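Local coordinates for protein putative enoyl-CoA hydratase (Thermus thermophilus, PDB 1UIY) that probably catalyses the reversible hydration of (2E)-enoyl-CoA to (3S)-3-hydroxyacyl-CoA in fatty acid beta-oxidation, working as a homohexamer built as a dimer of trimers, at residues D117-Y129 with L174-A188. Sequence-based numbering, arbitrary orientation.
Sequences DLVVMDEEARLGY and LVNRIAPPGKALEEA
N176 meets L118 and V119 at the start of strand 118-122. Its CB lies near the carbonyl oxygen of V119; CG, turned anti to its own carbonyl carbon, packs against L118 CD2; OD1 accepts the N-H of V119 (N to OD1 3.1 Å), the donor tilted 22° from its carbonyl plane; and ND2 lies by L118 CD2 and bonds to the carbonyl of K152 of a second subunit. With an alanine in its place the V119 N-H would probably lose this acceptor, and the carbonyl of K152 in the second subunit its donor. V119 O takes two donors, N176 N at 2.9 Å and R177 N at 3.3 Å, both in its carbonyl plane. From there the strands pair in parallel: M121 N bonds to R177 O (3.0 Å), A179 N to M121 O and E123 N to A179 O. Strand 177-179 forms an edge, within the chain, of the mixed crotonase-fold sheet, with 118-122 between it and 97-101. V175 CG1 meets V119 CG1 and M121 CB. On the face carrying V120, R177 and A179, the first turn of helix 184-197 (segment 184-188) runs roughly antiparallel to strand 118-122, at 152°: V120 CG1 reaches E187 CG and A179 CB, while CG2 rests on A188 CB (3.8 Å). At the strand's end, D122 holds its CG anti to the backbone N (chi1 -173°), which carries OD1 to the N-H of G182 (N to OD1 3.2 Å), met nearly along the C-O axis. Alongside, E124 crosses the exposed P181 ring at about a right angle, its OE1 against P181 CB at 3.4 Å.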
loop_
_atom_site.group_PDB
_atom_site.type_symbol
_atom_site.label_atom_id
_atom_site.label_comp_id
_atom_site.label_asym_id
_atom_site.label_seq_id
_atom_site.Cartn_x
_atom_site.Cartn_y
_atom_site.Cartn_z
ATOM N N ASP A 117 7.869 16.978 -15.102
ATOM C CA ASP A 117 7.534 17.654 -13.848
ATOM C C ASP A 117 6.445 18.688 -14.034
ATOM O O ASP A 117 5.453 18.693 -13.319
ATOM C CB ASP A 117 8.769 18.340 -13.278
ATOM C CG ASP A 117 9.605 17.414 -12.446
ATOM O OD1 ASP A 117 10.836 17.620 -12.372
ATOM O OD2 ASP A 117 9.018 16.481 -11.853
ATOM N N LEU A 118 6.652 19.571 -15.002
ATOM C CA LEU A 118 5.711 20.636 -15.297
ATOM C C LEU A 118 5.473 20.665 -16.800
ATOM O O LEU A 118 6.295 20.179 -17.581
ATOM C CB LEU A 118 6.292 21.969 -14.829
ATOM C CG LEU A 118 6.655 22.028 -13.345
ATOM C CD1 LEU A 118 7.636 23.140 -13.099
ATOM C CD2 LEU A 118 5.410 22.211 -12.518
ATOM N N VAL A 119 4.350 21.245 -17.208
ATOM C CA VAL A 119 4.009 21.308 -18.624
ATOM C C VAL A 119 3.514 22.675 -19.046
ATOM O O VAL A 119 2.642 23.256 -18.400
ATOM C CB VAL A 119 2.890 20.293 -18.984
ATOM C CG1 VAL A 119 2.589 20.369 -20.465
ATOM C CG2 VAL A 119 3.297 18.879 -18.588
ATOM N N VAL A 120 4.079 23.185 -20.132
ATOM C CA VAL A 120 3.647 24.461 -20.680
ATOM C C VAL A 120 3.147 24.105 -22.069
ATOM O O VAL A 120 3.897 23.594 -22.899
ATOM C CB VAL A 120 4.794 25.468 -20.787
ATOM C CG1 VAL A 120 4.255 26.793 -21.286
ATOM C CG2 VAL A 120 5.453 25.650 -19.431
HETATM N N MSE A 121 1.868 24.363 -22.309
HETATM C CA MSE A 121 1.252 24.026 -23.583
HETATM C C MSE A 121 0.900 25.235 -24.455
HETATM O O MSE A 121 0.480 26.290 -23.958
HETATM C CB MSE A 121 0.001 23.181 -23.315
HETATM C CG MSE A 121 -0.747 22.740 -24.546
HETATM SE SE MSE A 121 -2.262 21.607 -24.127
HETATM C CE MSE A 121 -1.713 20.042 -25.095
ATOM N N ASP A 122 1.092 25.066 -25.761
ATOM C CA ASP A 122 0.789 26.097 -26.743
ATOM C C ASP A 122 -0.717 26.336 -26.717
ATOM O O ASP A 122 -1.507 25.394 -26.763
ATOM C CB ASP A 122 1.216 25.627 -28.140
ATOM C CG ASP A 122 1.080 26.714 -29.204
ATOM O OD1 ASP A 122 1.886 27.674 -29.194
ATOM O OD2 ASP A 122 0.166 26.599 -30.053
ATOM N N GLU A 123 -1.108 27.601 -26.644
ATOM C CA GLU A 123 -2.513 27.976 -26.599
ATOM C C GLU A 123 -3.330 27.359 -27.722
ATOM O O GLU A 123 -4.555 27.367 -27.676
ATOM C CB GLU A 123 -2.626 29.497 -26.649
ATOM C CG GLU A 123 -4.026 30.043 -26.835
ATOM C CD GLU A 123 -4.044 31.564 -26.822
ATOM O OE1 GLU A 123 -3.802 32.148 -25.743
ATOM O OE2 GLU A 123 -4.285 32.174 -27.890
ATOM N N GLU A 124 -2.649 26.817 -28.726
ATOM C CA GLU A 124 -3.333 26.209 -29.865
ATOM C C GLU A 124 -3.076 24.712 -29.993
ATOM O O GLU A 124 -3.548 24.069 -30.934
ATOM C CB GLU A 124 -2.902 26.892 -31.166
ATOM C CG GLU A 124 -3.131 28.393 -31.198
ATOM C CD GLU A 124 -3.134 28.946 -32.611
ATOM O OE1 GLU A 124 -3.227 30.184 -32.765
ATOM O OE2 GLU A 124 -3.049 28.142 -33.567
ATOM N N ALA A 125 -2.330 24.157 -29.049
ATOM C CA ALA A 125 -2.008 22.744 -29.092
ATOM C C ALA A 125 -3.147 21.873 -28.599
ATOM O O ALA A 125 -4.101 22.360 -27.994
ATOM C CB ALA A 125 -0.757 22.477 -28.270
ATOM N N ARG A 126 -3.040 20.580 -28.886
ATOM C CA ARG A 126 -4.022 19.600 -28.446
ATOM C C ARG A 126 -3.301 18.442 -27.753
ATOM O O ARG A 126 -2.107 18.207 -27.974
ATOM C CB ARG A 126 -4.852 19.082 -29.623
ATOM C CG ARG A 126 -5.956 20.034 -30.043
ATOM C CD ARG A 126 -7.254 19.287 -30.286
ATOM N NE ARG A 126 -8.401 20.188 -30.392
ATOM C CZ ARG A 126 -9.669 19.780 -30.411
ATOM N NH1 ARG A 126 -9.958 18.486 -30.331
ATOM N NH2 ARG A 126 -10.654 20.666 -30.504
ATOM N N LEU A 127 -4.034 17.724 -26.911
ATOM C CA LEU A 127 -3.476 16.607 -26.162
ATOM C C LEU A 127 -4.549 15.541 -26.019
ATOM O O LEU A 127 -5.717 15.861 -25.815
ATOM C CB LEU A 127 -3.048 17.098 -24.780
ATOM C CG LEU A 127 -2.394 16.145 -23.787
ATOM C CD1 LEU A 127 -1.012 15.754 -24.282
ATOM C CD2 LEU A 127 -2.307 16.836 -22.438
ATOM N N GLY A 128 -4.158 14.277 -26.127
ATOM C CA GLY A 128 -5.131 13.213 -25.999
ATOM C C GLY A 128 -4.558 11.814 -26.035
ATOM O O GLY A 128 -3.554 11.546 -26.698
ATOM N N TYR A 129 -5.215 10.912 -25.318
ATOM C CA TYR A 129 -4.791 9.524 -25.258
ATOM C C TYR A 129 -5.800 8.711 -26.050
ATOM O O TYR A 129 -6.858 8.343 -25.548
ATOM C CB TYR A 129 -4.725 9.079 -23.798
ATOM C CG TYR A 129 -3.935 10.057 -22.955
ATOM C CD1 TYR A 129 -4.560 11.146 -22.338
ATOM C CD2 TYR A 129 -2.552 9.939 -22.837
ATOM C CE1 TYR A 129 -3.825 12.096 -21.627
ATOM C CE2 TYR A 129 -1.804 10.886 -22.132
ATOM C CZ TYR A 129 -2.442 11.963 -21.532
ATOM O OH TYR A 129 -1.693 12.918 -20.874
ATOM N N LEU A 174 -3.683 18.822 -16.273
ATOM C CA LEU A 174 -2.783 18.117 -17.171
ATOM C C LEU A 174 -1.599 19.014 -17.486
ATOM O O LEU A 174 -0.497 18.531 -17.726
ATOM C CB LEU A 174 -3.499 17.728 -18.465
ATOM C CG LEU A 174 -4.590 16.653 -18.383
ATOM C CD1 LEU A 174 -5.345 16.582 -19.699
ATOM C CD2 LEU A 174 -3.963 15.309 -18.061
ATOM N N VAL A 175 -1.819 20.324 -17.480
ATOM C CA VAL A 175 -0.736 21.265 -17.761
ATOM C C VAL A 175 -0.726 22.395 -16.737
ATOM O O VAL A 175 -1.774 22.767 -16.209
ATOM C CB VAL A 175 -0.867 21.864 -19.183
ATOM C CG1 VAL A 175 -0.728 20.766 -20.214
ATOM C CG2 VAL A 175 -2.213 22.565 -19.341
ATOM N N ASN A 176 0.452 22.943 -16.458
ATOM C CA ASN A 176 0.547 24.016 -15.474
ATOM C C ASN A 176 0.256 25.391 -16.050
ATOM O O ASN A 176 -0.473 26.175 -15.442
ATOM C CB ASN A 176 1.933 24.038 -14.820
ATOM C CG ASN A 176 2.252 22.756 -14.079
ATOM O OD1 ASN A 176 2.643 21.750 -14.677
ATOM N ND2 ASN A 176 2.074 22.781 -12.769
ATOM N N ARG A 177 0.828 25.685 -17.217
ATOM C CA ARG A 177 0.644 26.984 -17.865
ATOM C C ARG A 177 0.337 26.917 -19.345
ATOM O O ARG A 177 0.664 25.939 -20.018
ATOM C CB ARG A 177 1.884 27.860 -17.680
ATOM C CG ARG A 177 1.813 28.766 -16.471
ATOM C CD ARG A 177 2.754 28.332 -15.372
ATOM N NE ARG A 177 2.079 28.342 -14.082
ATOM C CZ ARG A 177 2.703 28.247 -12.912
ATOM N NH1 ARG A 177 4.026 28.139 -12.860
ATOM N NH2 ARG A 177 1.999 28.253 -11.792
ATOM N N ILE A 178 -0.288 27.980 -19.845
ATOM C CA ILE A 178 -0.637 28.090 -21.257
ATOM C C ILE A 178 0.048 29.314 -21.852
ATOM O O ILE A 178 -0.200 30.439 -21.424
ATOM C CB ILE A 178 -2.140 28.267 -21.463
ATOM C CG1 ILE A 178 -2.901 27.099 -20.843
ATOM C CG2 ILE A 178 -2.432 28.362 -22.944
ATOM C CD1 ILE A 178 -4.396 27.263 -20.903
ATOM N N ALA A 179 0.914 29.089 -22.832
ATOM C CA ALA A 179 1.629 30.184 -23.477
ATOM C C ALA A 179 0.849 30.640 -24.698
ATOM O O ALA A 179 0.239 29.828 -25.395
ATOM C CB ALA A 179 3.028 29.735 -23.893
ATOM N N PRO A 180 0.854 31.951 -24.973
ATOM C CA PRO A 180 0.127 32.463 -26.137
ATOM C C PRO A 180 0.683 31.793 -27.391
ATOM O O PRO A 180 1.878 31.499 -27.464
ATOM C CB PRO A 180 0.421 33.956 -26.090
ATOM C CG PRO A 180 1.794 34.003 -25.465
ATOM C CD PRO A 180 1.661 33.012 -24.345
ATOM N N PRO A 181 -0.174 31.548 -28.395
ATOM C CA PRO A 181 0.301 30.900 -29.622
ATOM C C PRO A 181 1.613 31.489 -30.102
ATOM O O PRO A 181 1.674 32.660 -30.472
ATOM C CB PRO A 181 -0.846 31.134 -30.608
ATOM C CG PRO A 181 -1.477 32.398 -30.105
ATOM C CD PRO A 181 -1.486 32.179 -28.614
ATOM N N GLY A 182 2.670 30.685 -30.070
ATOM C CA GLY A 182 3.952 31.181 -30.518
ATOM C C GLY A 182 5.174 30.620 -29.820
ATOM O O GLY A 182 6.029 30.010 -30.464
ATOM N N LYS A 183 5.285 30.827 -28.512
ATOM C CA LYS A 183 6.455 30.321 -27.806
ATOM C C LYS A 183 6.173 29.566 -26.514
ATOM O O LYS A 183 6.401 30.075 -25.416
ATOM C CB LYS A 183 7.450 31.456 -27.514
ATOM C CG LYS A 183 8.310 31.906 -28.701
ATOM C CD LYS A 183 7.620 32.966 -29.559
ATOM C CE LYS A 183 7.394 34.254 -28.774
ATOM N NZ LYS A 183 6.698 35.289 -29.586
ATOM N N ALA A 184 5.680 28.342 -26.649
ATOM C CA ALA A 184 5.421 27.531 -25.480
ATOM C C ALA A 184 6.802 27.277 -24.902
ATOM O O ALA A 184 6.987 27.256 -23.690
ATOM C CB ALA A 184 4.766 26.227 -25.882
ATOM N N LEU A 185 7.780 27.111 -25.786
ATOM C CA LEU A 185 9.150 26.863 -25.364
ATOM C C LEU A 185 9.707 28.020 -24.546
ATOM O O LEU A 185 10.148 27.840 -23.410
ATOM C CB LEU A 185 10.044 26.614 -26.577
ATOM C CG LEU A 185 11.547 26.509 -26.312
ATOM C CD1 LEU A 185 11.819 25.614 -25.131
ATOM C CD2 LEU A 185 12.231 25.963 -27.541
ATOM N N GLU A 186 9.696 29.208 -25.133
ATOM C CA GLU A 186 10.198 30.386 -24.446
ATOM C C GLU A 186 9.649 30.449 -23.028
ATOM O O GLU A 186 10.395 30.660 -22.077
ATOM C CB GLU A 186 9.797 31.651 -25.208
ATOM C CG GLU A 186 10.087 32.945 -24.465
ATOM C CD GLU A 186 9.461 34.152 -25.138
ATOM O OE1 GLU A 186 9.516 35.262 -24.557
ATOM O OE2 GLU A 186 8.915 33.990 -26.252
ATOM N N GLU A 187 8.340 30.258 -22.894
ATOM C CA GLU A 187 7.689 30.316 -21.594
ATOM C C GLU A 187 8.128 29.159 -20.690
ATOM O O GLU A 187 8.294 29.332 -19.480
ATOM C CB GLU A 187 6.168 30.333 -21.784
ATOM C CG GLU A 187 5.360 30.449 -20.495
ATOM C CD GLU A 187 4.089 31.273 -20.673
ATOM O OE1 GLU A 187 3.114 31.065 -19.909
ATOM O OE2 GLU A 187 4.076 32.142 -21.571
ATOM N N ALA A 188 8.325 27.986 -21.286
ATOM C CA ALA A 188 8.766 26.811 -20.544
ATOM C C ALA A 188 10.194 27.035 -20.045
ATOM O O ALA A 188 10.519 26.720 -18.898
ATOM C CB ALA A 188 8.711 25.585 -21.434
#